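PDB 1WDU: TRAS1 ORF2p from Bombyx mori, which supplies, in the N-terminal piece studied here, the endonuclease domain of a telomere-specific non-LTR retrotransposon and probably nicks telomeric DNA for the element's insertion. Local coordinates for residues A41-P54 and V81-D93. The protein carries 1 engineered substitution. Sequence-based numbering, arbitrary orientation.
Sequences AATRKAAIALIQEP and VKAAIAVFDHDLD
Phe88 slides its ring under Ala41, whose CB sits over the centre of one face, 3.7 Å from the ring centroid, in a CH-pi contact. Ala49 CB sits in the ring plane, at the edge, 3.4 Å from Phe88 CE1. With CG anti to its own carbonyl carbon (chi1 -55°), the ring swings back toward strand 48-52, face to the helix and edge to the strand. Cutting this ring back to an alanine is likely to open a gap between Ala41 and Ala49 and leave the last turn of helix 31-44 less firmly packed. Phe88 N bonds to Ala47 O at 2.9 Å, the donor standing above the carbonyl plane; Asp89 N adds a weak second bond to that oxygen, and Ala47 CB lies 4.0 Å from Asp89 CB. Strands 48-52 and 83-87 run antiparallel, neighbours in one sheet of the four-layered alpha/beta sandwich of DNase I-like endonucleases. Ile51 lies on the same sheet face as Ala49, Ala84 and Ala86; its CD1 reaches Ala86 CB at 4.0 Å, and its N bonds to Ala84 O at 2.9 Å. The other face, turned to strands 105-111 and 116-123 of the second sheet, carries Ile48, its side chain alongside Val87 and crossed by Leu92 at about a right angle.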
loop_
_atom_site.group_PDB
_atom_site.type_symbol
_atom_site.label_atom_id
_atom_site.label_comp_id
_atom_site.label_asym_id
_atom_site.label_seq_id
_atom_site.Cartn_x
_atom_site.Cartn_y
_atom_site.Cartn_z
ATOM N N ALA A 41 1.354 -4.839 14.230
ATOM C CA ALA A 41 0.115 -4.069 14.246
ATOM C C ALA A 41 -0.401 -3.958 15.675
ATOM O O ALA A 41 -0.899 -2.903 16.085
ATOM C CB ALA A 41 -0.934 -4.735 13.363
ATOM N N ALA A 42 -0.295 -5.052 16.427
ATOM C CA ALA A 42 -0.735 -5.056 17.821
ATOM C C ALA A 42 0.155 -4.097 18.603
ATOM O O ALA A 42 -0.333 -3.191 19.274
ATOM C CB ALA A 42 -0.630 -6.459 18.407
ATOM N N THR A 43 1.464 -4.303 18.488
ATOM C CA THR A 43 2.460 -3.484 19.171
ATOM C C THR A 43 2.309 -1.998 18.874
ATOM O O THR A 43 2.157 -1.188 19.788
ATOM C CB THR A 43 3.887 -3.908 18.775
ATOM O OG1 THR A 43 4.082 -5.288 19.098
ATOM C CG2 THR A 43 4.910 -3.071 19.518
ATOM N N ARG A 44 2.365 -1.646 17.591
ATOM C CA ARG A 44 2.235 -0.259 17.161
ATOM C C ARG A 44 0.810 0.279 17.277
ATOM O O ARG A 44 0.582 1.480 17.119
ATOM C CB ARG A 44 2.688 -0.111 15.714
ATOM C CG ARG A 44 4.178 -0.080 15.517
ATOM C CD ARG A 44 4.485 0.437 14.126
ATOM N NE ARG A 44 5.875 0.860 14.001
ATOM C CZ ARG A 44 6.912 0.032 13.992
ATOM N NH1 ARG A 44 6.719 -1.277 14.095
ATOM N NH2 ARG A 44 8.143 0.520 13.888
ATOM N N LYS A 45 -0.140 -0.608 17.553
ATOM C CA LYS A 45 -1.540 -0.218 17.659
ATOM C C LYS A 45 -1.943 0.441 16.346
ATOM O O LYS A 45 -2.460 1.563 16.315
ATOM C CB LYS A 45 -1.749 0.735 18.848
ATOM C CG LYS A 45 -1.881 0.009 20.193
ATOM C CD LYS A 45 -1.844 0.966 21.382
ATOM C CE LYS A 45 -0.459 1.582 21.566
ATOM N NZ LYS A 45 -0.392 2.484 22.758
ATOM N N ALA A 46 -1.682 -0.278 15.257
ATOM C CA ALA A 46 -1.998 0.198 13.921
ATOM C C ALA A 46 -3.481 0.013 13.625
ATOM O O ALA A 46 -4.118 -0.902 14.140
ATOM C CB ALA A 46 -1.162 -0.549 12.897
ATOM N N ALA A 47 -4.032 0.890 12.799
ATOM C CA ALA A 47 -5.435 0.791 12.434
ATOM C C ALA A 47 -5.575 0.095 11.089
ATOM O O ALA A 47 -6.547 -0.621 10.855
ATOM C CB ALA A 47 -6.056 2.180 12.358
ATOM N N ILE A 48 -4.580 0.294 10.222
ATOM C CA ILE A 48 -4.598 -0.256 8.870
ATOM C C ILE A 48 -3.289 -0.908 8.412
ATOM O O ILE A 48 -2.190 -0.543 8.845
ATOM C CB ILE A 48 -4.911 0.864 7.834
ATOM C CG1 ILE A 48 -6.232 1.569 8.180
ATOM C CG2 ILE A 48 -4.949 0.275 6.419
ATOM C CD1 ILE A 48 -7.459 0.754 7.876
ATOM N N ALA A 49 -3.423 -1.874 7.514
ATOM C CA ALA A 49 -2.268 -2.525 6.926
ATOM C C ALA A 49 -2.551 -2.664 5.426
ATOM O O ALA A 49 -3.596 -3.190 5.031
ATOM C CB ALA A 49 -2.035 -3.888 7.556
ATOM N N LEU A 50 -1.647 -2.135 4.602
ATOM C CA LEU A 50 -1.760 -2.234 3.144
ATOM C C LEU A 50 -0.786 -3.355 2.787
ATOM O O LEU A 50 0.433 -3.165 2.775
ATOM C CB LEU A 50 -1.360 -0.916 2.480
ATOM C CG LEU A 50 -2.147 0.325 2.950
ATOM C CD1 LEU A 50 -1.600 1.560 2.260
ATOM C CD2 LEU A 50 -3.624 0.169 2.661
ATOM N N ILE A 51 -1.347 -4.528 2.509
ATOM C CA ILE A 51 -0.581 -5.732 2.230
ATOM C C ILE A 51 -0.472 -6.167 0.778
ATOM O O ILE A 51 -1.351 -5.895 -0.037
ATOM C CB ILE A 51 -1.197 -6.927 2.988
ATOM C CG1 ILE A 51 -1.419 -6.567 4.454
ATOM C CG2 ILE A 51 -0.293 -8.147 2.876
ATOM C CD1 ILE A 51 -2.369 -7.527 5.161
ATOM N N GLN A 52 0.621 -6.867 0.478
ATOM C CA GLN A 52 0.855 -7.443 -0.839
ATOM C C GLN A 52 1.375 -8.844 -0.595
ATOM O O GLN A 52 2.137 -9.070 0.351
ATOM C CB GLN A 52 1.907 -6.669 -1.642
ATOM C CG GLN A 52 1.554 -5.222 -1.913
ATOM C CD GLN A 52 1.838 -4.355 -0.716
ATOM O OE1 GLN A 52 2.935 -4.407 -0.161
ATOM N NE2 GLN A 52 0.859 -3.551 -0.310
ATOM N N GLU A 53 0.949 -9.785 -1.435
ATOM C CA GLU A 53 1.403 -11.165 -1.331
ATOM C C GLU A 53 1.146 -11.814 0.029
ATOM O O GLU A 53 2.067 -12.342 0.656
ATOM C CB GLU A 53 2.900 -11.233 -1.629
ATOM C CG GLU A 53 3.293 -10.708 -2.990
ATOM C CD GLU A 53 3.269 -11.778 -4.052
ATOM O OE1 GLU A 53 2.168 -12.140 -4.527
ATOM O OE2 GLU A 53 4.363 -12.268 -4.406
ATOM N N PRO A 54 -0.102 -11.778 0.512
ATOM C CA PRO A 54 -0.373 -12.404 1.809
ATOM C C PRO A 54 -0.378 -13.921 1.641
ATOM O O PRO A 54 -0.560 -14.432 0.535
ATOM C CB PRO A 54 -1.749 -11.864 2.165
ATOM C CG PRO A 54 -2.406 -11.796 0.830
ATOM C CD PRO A 54 -1.329 -11.191 -0.053
ATOM N N VAL A 81 -3.751 -14.568 -3.590
ATOM C CA VAL A 81 -4.207 -13.192 -3.439
ATOM C C VAL A 81 -2.945 -12.339 -3.456
ATOM O O VAL A 81 -2.038 -12.538 -2.651
ATOM C CB VAL A 81 -4.958 -12.999 -2.108
ATOM C CG1 VAL A 81 -5.391 -11.558 -1.956
ATOM C CG2 VAL A 81 -6.173 -13.936 -2.062
ATOM N N LYS A 82 -2.880 -11.400 -4.385
ATOM C CA LYS A 82 -1.700 -10.559 -4.509
ATOM C C LYS A 82 -1.735 -9.301 -3.650
ATOM O O LYS A 82 -0.691 -8.766 -3.300
ATOM C CB LYS A 82 -1.493 -10.198 -5.982
ATOM C CG LYS A 82 -1.484 -11.435 -6.867
ATOM C CD LYS A 82 -1.253 -11.109 -8.323
ATOM C CE LYS A 82 -1.380 -12.365 -9.177
ATOM N NZ LYS A 82 -1.273 -12.030 -10.619
ATOM N N ALA A 83 -2.931 -8.841 -3.299
ATOM C CA ALA A 83 -3.068 -7.643 -2.483
ATOM C C ALA A 83 -4.264 -7.706 -1.538
ATOM O O ALA A 83 -5.277 -8.348 -1.817
ATOM C CB ALA A 83 -3.176 -6.427 -3.369
ATOM N N ALA A 84 -4.129 -7.042 -0.399
ATOM C CA ALA A 84 -5.198 -7.027 0.575
ATOM C C ALA A 84 -5.062 -5.848 1.515
ATOM O O ALA A 84 -3.998 -5.239 1.641
ATOM C CB ALA A 84 -5.203 -8.320 1.365
ATOM N N ILE A 85 -6.165 -5.525 2.172
ATOM C CA ILE A 85 -6.170 -4.442 3.125
ATOM C C ILE A 85 -6.745 -4.966 4.441
ATOM O O ILE A 85 -7.877 -5.452 4.491
ATOM C CB ILE A 85 -6.994 -3.251 2.600
ATOM C CG1 ILE A 85 -6.301 -2.662 1.361
ATOM C CG2 ILE A 85 -7.150 -2.207 3.691
ATOM C CD1 ILE A 85 -7.039 -1.499 0.697
ATOM N N ALA A 86 -5.947 -4.890 5.499
ATOM C CA ALA A 86 -6.384 -5.349 6.816
ATOM C C ALA A 86 -6.768 -4.163 7.692
ATOM O O ALA A 86 -6.019 -3.192 7.821
ATOM C CB ALA A 86 -5.273 -6.147 7.490
ATOM N N VAL A 87 -7.947 -4.240 8.287
ATOM C CA VAL A 87 -8.412 -3.186 9.168
ATOM C C VAL A 87 -8.440 -3.758 10.581
ATOM O O VAL A 87 -9.251 -4.632 10.888
ATOM C CB VAL A 87 -9.823 -2.701 8.770
ATOM C CG1 VAL A 87 -10.263 -1.579 9.697
ATOM C CG2 VAL A 87 -9.817 -2.214 7.311
ATOM N N PHE A 88 -7.532 -3.286 11.429
ATOM C CA PHE A 88 -7.461 -3.756 12.809
ATOM C C PHE A 88 -8.371 -2.941 13.730
ATOM O O PHE A 88 -8.753 -3.399 14.808
ATOM C CB PHE A 88 -6.013 -3.697 13.322
ATOM C CG PHE A 88 -5.040 -4.447 12.459
ATOM C CD1 PHE A 88 -4.406 -3.816 11.385
ATOM C CD2 PHE A 88 -4.801 -5.797 12.677
ATOM C CE1 PHE A 88 -3.549 -4.526 10.536
ATOM C CE2 PHE A 88 -3.951 -6.517 11.838
ATOM C CZ PHE A 88 -3.325 -5.879 10.764
ATOM N N ASP A 89 -8.713 -1.730 13.302
ATOM C CA ASP A 89 -9.584 -0.874 14.089
ATOM C C ASP A 89 -11.006 -1.413 13.956
ATOM O O ASP A 89 -11.630 -1.306 12.900
ATOM C CB ASP A 89 -9.488 0.572 13.595
ATOM C CG ASP A 89 -10.313 1.534 14.433
ATOM O OD1 ASP A 89 -9.890 2.698 14.588
ATOM O OD2 ASP A 89 -11.387 1.134 14.925
ATOM N N HIS A 90 -11.498 -1.998 15.045
ATOM C CA HIS A 90 -12.823 -2.612 15.106
ATOM C C HIS A 90 -14.025 -1.706 14.827
ATOM O O HIS A 90 -15.034 -2.169 14.283
ATOM C CB HIS A 90 -12.992 -3.291 16.478
ATOM C CG HIS A 90 -14.277 -4.045 16.637
ATOM N ND1 HIS A 90 -15.507 -3.423 16.711
ATOM C CD2 HIS A 90 -14.524 -5.374 16.735
ATOM C CE1 HIS A 90 -16.455 -4.335 16.847
ATOM N NE2 HIS A 90 -15.885 -5.528 16.865
ATOM N N ASP A 91 -13.929 -0.423 15.172
ATOM C CA ASP A 91 -15.057 0.488 14.979
ATOM C C ASP A 91 -15.019 1.358 13.736
ATOM O O ASP A 91 -16.017 1.989 13.390
ATOM C CB ASP A 91 -15.229 1.387 16.208
ATOM C CG ASP A 91 -15.629 0.608 17.451
ATOM O OD1 ASP A 91 -16.578 -0.200 17.372
ATOM O OD2 ASP A 91 -15.000 0.810 18.508
ATOM N N LEU A 92 -13.875 1.398 13.068
ATOM C CA LEU A 92 -13.732 2.192 11.855
ATOM C C LEU A 92 -14.750 1.793 10.781
ATOM O O LEU A 92 -14.912 0.616 10.471
ATOM C CB LEU A 92 -12.312 2.026 11.307
ATOM C CG LEU A 92 -11.920 2.870 10.098
ATOM C CD1 LEU A 92 -12.168 4.350 10.400
ATOM C CD2 LEU A 92 -10.448 2.620 9.771
ATOM N N ASP A 93 -15.441 2.780 10.224
ATOM C CA ASP A 93 -16.425 2.534 9.173
ATOM C C ASP A 93 -15.692 2.162 7.883
ATOM O O ASP A 93 -14.759 2.847 7.457
ATOM C CB ASP A 93 -17.281 3.787 8.939
ATOM C CG ASP A 93 -18.554 3.799 9.778
ATOM O OD1 ASP A 93 -18.489 3.436 10.971
ATOM O OD2 ASP A 93 -19.621 4.179 9.244
#